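Local coordinates for protein putative xanthine dehydrogenase YAGS fad-binding subunit (PDB 5G5G) that probably serves as the molybdenum-cofactor subunit of a periplasmic aldehyde oxidase, binding a molybdenum centre together with pterin cytosine dinucleotide, at residues P183-M188 against T280-T285; L638-A643 against Y659-H664. One frame throughout, in Å; residues are numbered along the deposited sequence.

Contact 1 of 2, residues P183-M188 against T280-T285; sequences PDQSHM and THRPAT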
ATOM      1  N   PRO C 183     -12.852   3.626   9.386  1.00 12.74           N
ATOM      2  CA  PRO C 183     -13.321   2.664   8.425  1.00 13.60           C
ATOM      3  C   PRO C 183     -12.532   1.357   8.495  1.00 12.85           C
ATOM      4  O   PRO C 183     -11.459   1.268   9.146  1.00 13.21           O
ATOM      5  CB  PRO C 183     -13.014   3.387   7.066  1.00 13.38           C
ATOM      6  CG  PRO C 183     -11.764   4.107   7.337  1.00 12.91           C
ATOM      7  CD  PRO C 183     -11.873   4.546   8.788  1.00 12.69           C
ATOM      8  N   ASP C 184     -13.038   0.346   7.772  1.00 12.80           N
ATOM      9  CA  ASP C 184     -12.249  -0.820   7.525  1.00 12.31           C
ATOM     10  C   ASP C 184     -10.987  -0.419   6.744  1.00 11.78           C
ATOM     11  O   ASP C 184     -11.022   0.459   5.840  1.00 11.64           O
ATOM     12  CB  ASP C 184     -13.077  -1.852   6.748  1.00 12.82           C
ATOM     13  CG  ASP C 184     -14.324  -2.255   7.490  1.00 13.24           C
ATOM     14  OD1 ASP C 184     -14.184  -3.045   8.430  1.00 12.97           O
ATOM     15  OD2 ASP C 184     -15.431  -1.772   7.090  1.00 13.89           O
ATOM     16  N   GLN C 185      -9.851  -0.977   7.137  1.00 11.78           N
ATOM     17  CA  GLN C 185      -8.578  -0.688   6.459  1.00 11.54           C
ATOM     18  C   GLN C 185      -7.897  -1.973   6.024  1.00 11.47           C
ATOM     19  O   GLN C 185      -8.102  -3.059   6.612  1.00 11.75           O
ATOM     20  CB  GLN C 185      -7.618   0.171   7.345  1.00 11.91           C
ATOM     21  CG  GLN C 185      -8.245   1.486   7.774  1.00 12.76           C
ATOM     22  CD  GLN C 185      -7.471   2.216   8.878  1.00 14.84           C
ATOM     23  OE1 GLN C 185      -6.696   1.619   9.606  1.00 14.25           O
ATOM     24  NE2 GLN C 185      -7.762   3.526   9.043  1.00 15.90           N
ATOM     25  N   SER C 186      -6.971  -1.811   5.096  1.00 10.90           N
ATOM     26  CA  SER C 186      -6.300  -2.939   4.453  1.00 10.54           C
ATOM     27  C   SER C 186      -4.790  -2.825   4.507  1.00 10.81           C
ATOM     28  O   SER C 186      -4.232  -1.746   4.318  1.00 10.05           O
ATOM     29  CB  SER C 186      -6.790  -3.052   2.969  1.00 10.94           C
ATOM     30  OG  SER C 186      -6.590  -4.358   2.457  1.00 11.05           O
ATOM     31  N   HIS C 187      -4.095  -3.971   4.623  1.00 10.91           N
ATOM     32  CA  HIS C 187      -2.641  -3.922   4.818  1.00 10.43           C
ATOM     33  C   HIS C 187      -1.894  -3.411   3.591  1.00 10.31           C
ATOM     34  O   HIS C 187      -0.976  -2.596   3.673  1.00 10.09           O
ATOM     35  CB  HIS C 187      -2.103  -5.277   5.224  1.00 10.62           C
ATOM     36  CG  HIS C 187      -2.913  -5.911   6.292  1.00 10.92           C
ATOM     37  ND1 HIS C 187      -4.054  -6.656   6.013  1.00 11.29           N
ATOM     38  CD2 HIS C 187      -2.792  -5.880   7.634  1.00 10.78           C
ATOM     39  CE1 HIS C 187      -4.592  -7.039   7.146  1.00 11.46           C
ATOM     40  NE2 HIS C 187      -3.840  -6.591   8.144  1.00 10.70           N
ATOM     41  N   MET C 188      -2.328  -3.916   2.435  1.00 10.70           N
ATOM     42  CA  MET C 188      -1.713  -3.577   1.167  1.00 11.67           C
ATOM     43  C   MET C 188      -0.204  -3.793   1.168  1.00 10.47           C
ATOM     44  O   MET C 188       0.562  -3.026   0.580  1.00  9.94           O
ATOM     45  CB  MET C 188      -2.008  -2.129   0.749  1.00 12.79           C
ATOM     46  CG  MET C 188      -3.460  -1.711   0.839  1.00 14.80           C
ATOM     47  SD  MET C 188      -4.547  -2.512  -0.349  1.00 18.79           S
ATOM     48  CE  MET C 188      -4.081  -1.813  -1.821  1.00 16.51           C
ATOM     49  N   THR C 280      -7.553 -10.496   5.507  1.00 11.98           N
ATOM     50  CA  THR C 280      -8.142  -9.807   6.638  1.00 12.12           C
ATOM     51  C   THR C 280      -8.041  -8.285   6.440  1.00 12.04           C
ATOM     52  O   THR C 280      -7.307  -7.809   5.570  1.00 11.63           O
ATOM     53  CB  THR C 280      -7.450 -10.182   7.938  1.00 12.14           C
ATOM     54  OG1 THR C 280      -6.103  -9.723   7.952  1.00 11.88           O
ATOM     55  CG2 THR C 280      -7.462 -11.684   8.126  1.00 12.50           C
ATOM     56  N   HIS C 281      -8.773  -7.587   7.292  1.00 11.77           N
ATOM     57  CA  HIS C 281      -8.774  -6.157   7.319  1.00 11.48           C
ATOM     58  C   HIS C 281      -8.883  -5.613   8.762  1.00 11.17           C
ATOM     59  O   HIS C 281      -9.407  -6.287   9.582  1.00 11.50           O
ATOM     60  CB  HIS C 281     -10.022  -5.598   6.585  1.00 11.89           C
ATOM     61  CG  HIS C 281     -11.322  -6.088   7.148  1.00 12.53           C
ATOM     62  ND1 HIS C 281     -12.083  -5.350   8.020  1.00 13.18           N
ATOM     63  CD2 HIS C 281     -11.976  -7.261   6.985  1.00 12.22           C
ATOM     64  CE1 HIS C 281     -13.135  -6.049   8.387  1.00 12.82           C
ATOM     65  NE2 HIS C 281     -13.096  -7.211   7.769  1.00 14.19           N
ATOM     66  N   ARG C 282      -8.383  -4.417   8.999  1.00 10.92           N
ATOM     67  CA  ARG C 282      -8.695  -3.783  10.277  1.00 11.43           C
ATOM     68  C   ARG C 282     -10.227  -3.562  10.328  1.00 12.17           C
ATOM     69  O   ARG C 282     -10.747  -2.985   9.424  1.00 12.27           O
ATOM     70  CB  ARG C 282      -8.009  -2.441  10.476  1.00 11.38           C
ATOM     71  CG  ARG C 282      -8.202  -1.936  11.915  1.00 11.81           C
ATOM     72  CD  ARG C 282      -7.775  -0.490  12.150  1.00 12.13           C
ATOM     73  NE  ARG C 282      -6.405  -0.199  11.731  1.00 11.98           N
ATOM     74  CZ  ARG C 282      -5.279  -0.474  12.418  1.00 11.42           C
ATOM     75  NH1 ARG C 282      -5.283  -1.245  13.492  1.00 11.60           N
ATOM     76  NH2 ARG C 282      -4.103  -0.116  11.910  1.00 11.50           N
ATOM     77  N   PRO C 283     -10.902  -3.970  11.417  1.00 11.93           N
ATOM     78  CA  PRO C 283     -12.319  -3.635  11.543  1.00 12.74           C
ATOM     79  C   PRO C 283     -12.533  -2.148  11.668  1.00 12.35           C
ATOM     80  O   PRO C 283     -11.790  -1.474  12.401  1.00 12.24           O
ATOM     81  CB  PRO C 283     -12.731  -4.343  12.837  1.00 13.43           C
ATOM     82  CG  PRO C 283     -11.672  -5.418  13.046  1.00 12.63           C
ATOM     83  CD  PRO C 283     -10.439  -4.815  12.532  1.00 12.51           C
ATOM     84  N   ALA C 284     -13.559  -1.662  10.986  1.00 12.41           N
ATOM     85  CA  ALA C 284     -14.121  -0.363  11.226  1.00 12.83           C
ATOM     86  C   ALA C 284     -14.506  -0.272  12.691  1.00 13.23           C
ATOM     87  O   ALA C 284     -14.789  -1.317  13.344  1.00 13.61           O
ATOM     88  CB  ALA C 284     -15.358  -0.115  10.374  1.00 13.58           C
ATOM     89  N   THR C 285     -14.500   0.948  13.219  1.00 13.12           N
ATOM     90  CA  THR C 285     -14.983   1.202  14.567  1.00 13.32           C
ATOM     91  C   THR C 285     -16.010   2.343  14.603  1.00 13.45           C
ATOM     92  O   THR C 285     -16.043   3.214  13.761  1.00 13.27           O
ATOM     93  CB  THR C 285     -13.856   1.513  15.612  1.00 13.40           C
ATOM     94  OG1 THR C 285     -13.290   2.813  15.338  1.00 13.76           O
ATOM     95  CG2 THR C 285     -12.749   0.435  15.566  1.00 13.73           C
TER
HETATM   96  O   HOH W   1     -10.832   1.031  11.750  1.00 13.51           O
HETATM   97  O   HOH W   2      -4.089   2.349  10.138  1.00 12.74           O
HETATM   98  O   HOH W   3      -8.315  -6.102   3.592  1.00 12.89           O
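Arg-282 runs alongside Gln-185, the two side chains pointing the same way. Arg-282 CB stands 3.9 Å from the backbone O of Gln-185. The chain then extends with CG anti to the backbone N and bends at chi3 (-54°), bringing Arg-282 CD to 3.5 Å from Gln-185 OE1 and Arg-282 NE to 2.8 Å from the same oxygen. Gln-185 OE1 lies close to the guanidinium plane of Arg-282, but the donor is tilted from the amide plane, the two planes being 78° apart. Further out, NH2 and OE1 share a water, NH2 also donates to Arg-350 O, and NH1 forms a salt bridge with Glu-317, which fixes the guanidinium. Along the backbone, Gln-185 and Arg-282 make a single antiparallel bridge as a hydrogen-bonded pair: Gln-185 N to Arg-282 O is 3.2 Å, and Arg-282 N to Gln-185 O is 2.8 Å. The bridge carries pairing onward from strands 174-182 and 285-293, antiparallel neighbours in a five-stranded mixed sheet of the molybdopterin-binding region. Arg-282 O accepts twice, from Gln-185 N in the carbonyl plane and from His-281 ND1 above it; His-281 NE2 bonds to Pro-344 O. Asp-184 OD1 accepts Ala-284 N at 3.0 Å, met from above the carboxylate plane (67° out). At the far end His-187 brings ring atom CE1 edge-on to Thr-280 OG1, 3.2 Å away, while its NE2 bonds to Ala-348 O.

Contact 2 of 2, residues L638-A643 against Y659-H664; sequences LMEELA and YEVPVH
Met-639 overlaps the backbone of 660-662: its CG sits 3.3 Å from Glu-660 O, and its SD lies 3.6 Å from Val-661 C beside the peptide bond leading into Pro-662. A first torsion of 60° places CG between the backbone N and carbonyl carbon, and a bend at chi3 carries CE on toward Pro-662 CA. Glu-660 O is also approached by Glu-640 CG at 3.2 Å; this buried carbonyl has no polar partner in the model, and aliphatic carbons crowd it instead. The two loops run nearly antiparallel (153° between their end-to-end directions) without forming a strand pair. Both belong to the second molybdopterin cofactor-binding domain, one leaving helix 619-638 and the other leading toward strand 669-674, and two other protein chains pack on them. Water mediates between the backbones: one molecule donates to Met-639 O and accepts from Glu-641 N and from Glu-660 N, the last at 2.9 Å. A second water joins Met-639 O to Glu-660 OE1. The direct polar link is a short one, Tyr-659 OH donating to Glu-640 OE1 at 2.6 Å on the anti side of the carboxylate, whose plane is turned 62° from the ring. The other oxygen, Glu-640 OE2, forms a salt bridge outside this contact, with a basic side chain of another protein chain. Leu-642 CD2 packs obliquely against the ring, 3.7 Å from Tyr-659 CD2.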
ATOM      1  N   LEU C 638      -6.069  10.539   5.850  1.00 11.96           N
ATOM      2  CA  LEU C 638      -6.414  11.342   4.709  1.00 12.89           C
ATOM      3  C   LEU C 638      -6.999  10.680   3.495  1.00 13.65           C
ATOM      4  O   LEU C 638      -7.589  11.369   2.651  1.00 13.69           O
ATOM      5  CB  LEU C 638      -5.219  12.170   4.272  1.00 13.40           C
ATOM      6  CG  LEU C 638      -4.713  13.136   5.325  1.00 14.03           C
ATOM      7  CD1 LEU C 638      -3.548  13.950   4.844  1.00 14.79           C
ATOM      8  CD2 LEU C 638      -5.794  14.107   5.787  1.00 14.30           C
ATOM      9  N   MET C 639      -6.836   9.378   3.379  1.00 13.16           N
ATOM     10  CA  MET C 639      -7.199   8.716   2.106  1.00 13.75           C
ATOM     11  C   MET C 639      -7.650   7.272   2.179  1.00 13.62           C
ATOM     12  O   MET C 639      -8.403   6.854   1.290  1.00 15.25           O
ATOM     13  CB  MET C 639      -6.032   8.869   1.109  1.00 15.09           C
ATOM     14  CG  MET C 639      -4.734   8.248   1.594  1.00 15.88           C
ATOM     15  SD  MET C 639      -3.315   8.496   0.491  1.00 16.44           S
ATOM     16  CE  MET C 639      -2.806  10.154   0.892  1.00 17.85           C
ATOM     17  N   GLU C 640      -7.247   6.500   3.185  1.00 13.04           N
ATOM     18  CA  GLU C 640      -7.523   5.058   3.222  1.00 12.52           C
ATOM     19  C   GLU C 640      -8.913   4.717   3.722  1.00 13.04           C
ATOM     20  O   GLU C 640      -9.360   5.169   4.800  1.00 12.66           O
ATOM     21  CB  GLU C 640      -6.513   4.380   4.127  1.00 12.29           C
ATOM     22  CG  GLU C 640      -5.169   4.253   3.530  1.00 12.15           C
ATOM     23  CD  GLU C 640      -4.134   3.519   4.368  1.00 12.21           C
ATOM     24  OE1 GLU C 640      -4.431   2.423   4.937  1.00 12.20           O
ATOM     25  OE2 GLU C 640      -2.971   3.992   4.411  1.00 12.50           O
ATOM     26  N   GLU C 641      -9.664   3.990   2.914  1.00 13.02           N
ATOM     27  CA  GLU C 641     -10.938   3.446   3.353  1.00 13.93           C
ATOM     28  C   GLU C 641     -11.339   2.295   2.424  1.00 13.26           C
ATOM     29  O   GLU C 641     -11.379   2.476   1.217  1.00 13.30           O
ATOM     30  CB  GLU C 641     -12.024   4.525   3.328  1.00 15.30           C
ATOM     31  CG  GLU C 641     -13.438   3.975   3.394  1.00 17.65           C
ATOM     32  CD  GLU C 641     -14.501   5.032   3.686  1.00 20.36           C
ATOM     33  OE1 GLU C 641     -14.215   6.258   3.593  1.00 19.93           O
ATOM     34  OE2 GLU C 641     -15.647   4.613   4.004  1.00 22.29           O
ATOM     35  N   LEU C 642     -11.690   1.150   3.009  1.00 12.72           N
ATOM     36  CA  LEU C 642     -12.380   0.109   2.229  1.00 13.25           C
ATOM     37  C   LEU C 642     -13.863   0.505   2.214  1.00 14.05           C
ATOM     38  O   LEU C 642     -14.536   0.419   3.234  1.00 14.66           O
ATOM     39  CB  LEU C 642     -12.223  -1.268   2.856  1.00 12.86           C
ATOM     40  CG  LEU C 642     -10.823  -1.902   2.774  1.00 12.71           C
ATOM     41  CD1 LEU C 642     -10.669  -3.096   3.719  1.00 12.61           C
ATOM     42  CD2 LEU C 642     -10.495  -2.329   1.362  1.00 12.98           C
ATOM     43  N   ALA C 643     -14.355   0.877   1.043  1.00 14.78           N
ATOM     44  CA  ALA C 643     -15.742   1.219   0.839  1.00 15.78           C
ATOM     45  C   ALA C 643     -16.616  -0.021   0.920  1.00 16.45           C
ATOM     46  O   ALA C 643     -16.537  -0.884   0.053  1.00 16.78           O
ATOM     47  CB  ALA C 643     -15.903   1.879  -0.498  1.00 16.42           C
ATOM     48  N   TYR C 659      -8.033   1.475  -3.425  1.00 13.88           N
ATOM     49  CA  TYR C 659      -7.707   1.706  -2.003  1.00 13.68           C
ATOM     50  C   TYR C 659      -6.424   2.475  -2.001  1.00 13.78           C
ATOM     51  O   TYR C 659      -5.372   1.927  -2.380  1.00 14.80           O
ATOM     52  CB  TYR C 659      -7.567   0.391  -1.273  1.00 13.64           C
ATOM     53  CG  TYR C 659      -7.268   0.578   0.237  1.00 13.01           C
ATOM     54  CD1 TYR C 659      -5.946   0.738   0.710  1.00 13.10           C
ATOM     55  CD2 TYR C 659      -8.303   0.609   1.156  1.00 12.88           C
ATOM     56  CE1 TYR C 659      -5.677   0.883   2.069  1.00 12.49           C
ATOM     57  CE2 TYR C 659      -8.066   0.734   2.488  1.00 12.90           C
ATOM     58  CZ  TYR C 659      -6.743   0.866   2.955  1.00 12.61           C
ATOM     59  OH  TYR C 659      -6.503   1.009   4.310  1.00 12.32           O
ATOM     60  N   GLU C 660      -6.476   3.735  -1.563  1.00 14.36           N
ATOM     61  CA  GLU C 660      -5.391   4.644  -1.824  1.00 15.40           C
ATOM     62  C   GLU C 660      -4.475   4.745  -0.640  1.00 13.84           C
ATOM     63  O   GLU C 660      -4.907   5.148   0.446  1.00 13.46           O
ATOM     64  CB  GLU C 660      -5.883   6.039  -2.216  1.00 18.04           C
ATOM     65  CG  GLU C 660      -6.702   6.058  -3.476  1.00 22.64           C
ATOM     66  CD  GLU C 660      -7.191   7.458  -3.845  1.00 28.55           C
ATOM     67  OE1 GLU C 660      -6.891   8.436  -3.115  1.00 35.54           O
ATOM     68  OE2 GLU C 660      -7.895   7.584  -4.861  1.00 36.55           O
ATOM     69  N   VAL C 661      -3.203   4.414  -0.881  1.00 13.03           N
ATOM     70  CA  VAL C 661      -2.132   4.595   0.085  1.00 12.19           C
ATOM     71  C   VAL C 661      -1.247   5.730  -0.338  1.00 12.02           C
ATOM     72  O   VAL C 661      -1.275   6.151  -1.478  1.00 12.18           O
ATOM     73  CB  VAL C 661      -1.298   3.327   0.307  1.00 13.27           C
ATOM     74  CG1 VAL C 661      -2.231   2.207   0.736  1.00 13.80           C
ATOM     75  CG2 VAL C 661      -0.440   2.971  -0.923  1.00 13.48           C
ATOM     76  N   PRO C 662      -0.454   6.295   0.582  1.00 11.31           N
ATOM     77  CA  PRO C 662       0.321   7.464   0.218  1.00 11.53           C
ATOM     78  C   PRO C 662       1.394   7.157  -0.831  1.00 10.96           C
ATOM     79  O   PRO C 662       1.918   6.070  -0.838  1.00 11.27           O
ATOM     80  CB  PRO C 662       1.016   7.820   1.519  1.00 11.58           C
ATOM     81  CG  PRO C 662       0.013   7.409   2.559  1.00 11.38           C
ATOM     82  CD  PRO C 662      -0.438   6.089   2.036  1.00 11.27           C
ATOM     83  N   VAL C 663       1.629   8.133  -1.689  1.00 11.36           N
ATOM     84  CA  VAL C 663       2.615   8.050  -2.745  1.00 11.84           C
ATOM     85  C   VAL C 663       3.739   9.065  -2.462  1.00 11.96           C
ATOM     86  O   VAL C 663       3.613   9.951  -1.569  1.00 11.43           O
ATOM     87  CB  VAL C 663       2.007   8.320  -4.148  1.00 12.48           C
ATOM     88  CG1 VAL C 663       0.986   7.235  -4.508  1.00 12.78           C
ATOM     89  CG2 VAL C 663       1.394   9.722  -4.220  1.00 13.08           C
ATOM     90  N   HIS C 664       4.819   8.964  -3.231  1.00 11.59           N
ATOM     91  CA  HIS C 664       5.963   9.872  -3.016  1.00 12.56           C
ATOM     92  C   HIS C 664       5.579  11.331  -2.850  1.00 12.93           C
ATOM     93  O   HIS C 664       6.023  11.987  -1.886  1.00 12.99           O
ATOM     94  CB  HIS C 664       6.976   9.794  -4.124  1.00 12.95           C
ATOM     95  CG  HIS C 664       8.010   8.738  -3.971  1.00 13.46           C
ATOM     96  ND1 HIS C 664       9.192   8.975  -3.301  1.00 13.69           N
ATOM     97  CD2 HIS C 664       8.132   7.495  -4.531  1.00 13.72           C
ATOM     98  CE1 HIS C 664       9.984   7.923  -3.435  1.00 14.41           C
ATOM     99  NE2 HIS C 664       9.372   7.013  -4.193  1.00 13.59           N
TER
HETATM  100  O   HOH W   4      -8.860   4.525  -0.087  1.00 14.57           O
HETATM  101  O   HOH W   5      -8.820   8.769  -1.082  1.00 37.09           O

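Contact 1 and contact 2 have centres about 12 Å apart and touch directly, chiefly at Tyr-659 and Leu-642. Tyr-659 OH, besides donating to Glu-640, lies 3.0 Å from Ser-186 N, a probable hydrogen bond, and Met-188 CG packs 3.5 Å from Tyr-659 CD1. A further probable hydrogen bond, between backbones, Asp-184 O to Leu-642 N at 3.0 Å, ties segment 183-188 to segment 638-643, joining the two molybdopterin cofactor-binding domains. Each contact lies near a different redox centre: the side chain of His-187 is about 6 Å from the bound dioxothiomolybdenum ion, and that of Val-661 about 9 Å from an iron-sulfur cluster.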